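Local coordinates for protein arsenical resistance operon trans-acting repressor (PDB 3KTB) that probably binds DNA and acts as a trans-acting repressor of an arsenical resistance operon, at residues Val35-Ser38 with Leu39-Gly43. Sequence-based numbering, arbitrary orientation.
Sequences VIES and LKKQG
Glu-37 lays its carboxylate across the side chain of Lys-41, one helical turn further on. OE2 of Glu-37 and NZ of Lys-41 form a short salt bridge of 2.5 Å, made through the anti lone pair of OE2. The Glu-37 chain sets off with CG anti to the backbone N, then bends at chi2 (63°), which turns the carboxylate back toward the lysines. Lys-40 meets the same carboxylate differently. Its CD lies 3.7 Å from Glu-37 OE1, while its NZ reaches the group through water. One water gives a hydrogen bond of 2.8 Å to Glu-37 OE1 and accepts one from Lys-40 NZ. A second bonds to OE2 of Glu-37 and only weakly to Lys-40 NZ. Two nearby lysines would be expected to favour the charged form of Glu-37. Away from this polar cluster, Val-35 and Leu-39 run alongside each other, with CG1 of Val-35 3.8 Å from CD1 of Leu-39. The backbone keeps its i to i+4 hydrogen bonds, including Lys-41 N to Glu-37 O at 3.0 Å. A Schellman motif with Gly-43 at positive phi ends the helix. Glu-37 packs on Met-30 and Lys-41 on Pro-27, both of a second subunit. Val-35 and Leu-39 face helix 94-101, touching Met-97. Helix 27-41 is the crossover of a beta-alpha-beta unit, linking the parallel strands 7-11 and 47-50.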
ATOM      1  N   VAL A  35      38.551   9.945  -2.352  1.00 41.18           N
ATOM      2  CA  VAL A  35      38.405   9.011  -1.247  1.00 42.24           C
ATOM      3  C   VAL A  35      37.303   7.994  -1.571  1.00 40.66           C
ATOM      4  O   VAL A  35      37.509   6.792  -1.459  1.00 40.94           O
ATOM      5  CB  VAL A  35      38.105   9.748   0.064  1.00 47.89           C
ATOM      6  CG1 VAL A  35      37.447   8.807   1.079  1.00 47.40           C
ATOM      7  CG2 VAL A  35      39.402  10.389   0.644  1.00 35.64           C
ATOM      8  N   ILE A  36      36.152   8.485  -2.014  1.00 39.78           N
ATOM      9  CA  ILE A  36      35.009   7.617  -2.297  1.00 40.13           C
ATOM     10  C   ILE A  36      35.326   6.565  -3.354  1.00 39.56           C
ATOM     11  O   ILE A  36      34.933   5.404  -3.241  1.00 35.06           O
ATOM     12  CB  ILE A  36      33.755   8.426  -2.681  1.00 37.47           C
ATOM     13  CG1 ILE A  36      33.193   9.093  -1.422  1.00 39.33           C
ATOM     14  CG2 ILE A  36      32.672   7.501  -3.273  1.00 36.01           C
ATOM     15  CD1 ILE A  36      32.071  10.069  -1.683  1.00 42.36           C
ATOM     16  N   GLU A  37      36.083   6.969  -4.359  1.00 36.47           N
ATOM     17  CA  GLU A  37      36.463   6.065  -5.425  1.00 33.35           C
ATOM     18  C   GLU A  37      37.494   5.037  -4.916  1.00 41.32           C
ATOM     19  O   GLU A  37      37.441   3.854  -5.276  1.00 39.76           O
ATOM     20  CB  GLU A  37      36.982   6.883  -6.615  1.00 32.85           C
ATOM     21  CG  GLU A  37      37.659   6.105  -7.690  1.00 35.27           C
ATOM     22  CD  GLU A  37      36.738   5.097  -8.369  1.00 42.93           C
ATOM     23  OE1 GLU A  37      35.500   5.276  -8.294  1.00 42.32           O
ATOM     24  OE2 GLU A  37      37.269   4.128  -8.976  1.00 40.95           O
ATOM     25  N   SER A  38      38.423   5.464  -4.067  1.00 43.75           N
ATOM     26  CA  SER A  38      39.389   4.493  -3.522  1.00 47.65           C
ATOM     27  C   SER A  38      38.663   3.429  -2.702  1.00 42.59           C
ATOM     28  O   SER A  38      39.031   2.250  -2.738  1.00 38.67           O
ATOM     29  CB  SER A  38      40.447   5.148  -2.624  1.00 48.89           C
ATOM     30  OG  SER A  38      41.219   6.081  -3.337  1.00 58.00           O
ATOM     31  N   LEU A  39      37.657   3.853  -1.938  1.00 35.22           N
ATOM     32  CA  LEU A  39      36.873   2.894  -1.162  1.00 43.65           C
ATOM     33  C   LEU A  39      36.107   1.939  -2.080  1.00 41.91           C
ATOM     34  O   LEU A  39      36.089   0.731  -1.828  1.00 38.28           O
ATOM     35  CB  LEU A  39      35.924   3.593  -0.190  1.00 35.33           C
ATOM     36  CG  LEU A  39      36.721   4.383   0.847  1.00 37.86           C
ATOM     37  CD1 LEU A  39      35.864   5.414   1.562  1.00 36.04           C
ATOM     38  CD2 LEU A  39      37.376   3.413   1.818  1.00 37.49           C
ATOM     39  N   LYS A  40      35.513   2.483  -3.143  1.00 41.18           N
ATOM     40  CA  LYS A  40      34.715   1.703  -4.089  1.00 42.70           C
ATOM     41  C   LYS A  40      35.569   0.564  -4.630  1.00 46.02           C
ATOM     42  O   LYS A  40      35.154  -0.616  -4.647  1.00 44.95           O
ATOM     43  CB  LYS A  40      34.198   2.591  -5.225  1.00 42.97           C
ATOM     44  CG  LYS A  40      33.303   1.887  -6.277  1.00 47.70           C
ATOM     45  CD  LYS A  40      32.791   2.901  -7.316  1.00 54.71           C
ATOM     46  CE  LYS A  40      32.015   2.283  -8.499  1.00 63.32           C
ATOM     47  NZ  LYS A  40      32.851   1.438  -9.441  1.00 70.19           N
ATOM     48  N   LYS A  41      36.789   0.912  -5.021  1.00 41.22           N
ATOM     49  CA  LYS A  41      37.727  -0.072  -5.552  1.00 41.55           C
ATOM     50  C   LYS A  41      37.959  -1.223  -4.580  1.00 49.88           C
ATOM     51  O   LYS A  41      38.359  -2.307  -5.001  1.00 49.81           O
ATOM     52  CB  LYS A  41      39.069   0.591  -5.874  1.00 44.54           C
ATOM     53  CG  LYS A  41      39.059   1.359  -7.182  1.00 52.39           C
ATOM     54  CD  LYS A  41      40.478   1.755  -7.595  1.00 62.19           C
ATOM     55  CE  LYS A  41      40.476   2.466  -8.961  1.00 64.33           C
ATOM     56  NZ  LYS A  41      39.797   3.818  -8.927  1.00 47.12           N
ATOM     57  N   GLN A  42      37.744  -0.983  -3.284  1.00 43.30           N
ATOM     58  CA  GLN A  42      37.966  -2.022  -2.271  1.00 44.36           C
ATOM     59  C   GLN A  42      36.644  -2.612  -1.800  1.00 43.31           C
ATOM     60  O   GLN A  42      36.557  -3.251  -0.760  1.00 48.98           O
ATOM     61  CB  GLN A  42      38.770  -1.459  -1.099  1.00 48.77           C
ATOM     62  CG  GLN A  42      40.170  -1.085  -1.519  1.00 58.21           C
ATOM     63  CD  GLN A  42      41.013  -0.601  -0.367  1.00 69.53           C
ATOM     64  OE1 GLN A  42      41.247   0.598  -0.232  1.00 76.40           O
ATOM     65  NE2 GLN A  42      41.475  -1.526   0.477  1.00 70.07           N
ATOM     66  N   GLY A  43      35.598  -2.370  -2.564  1.00 39.91           N
ATOM     67  CA  GLY A  43      34.326  -2.977  -2.257  1.00 47.23           C
ATOM     68  C   GLY A  43      33.576  -2.279  -1.148  1.00 50.50           C
ATOM     69  O   GLY A  43      32.581  -2.812  -0.640  1.00 51.20           O
TER
HETATM   70  O   HOH W   1      33.887   4.077 -10.285  1.00 55.66           O
HETATM   71  O   HOH W   2      36.229   1.825  -9.898  1.00 57.92           O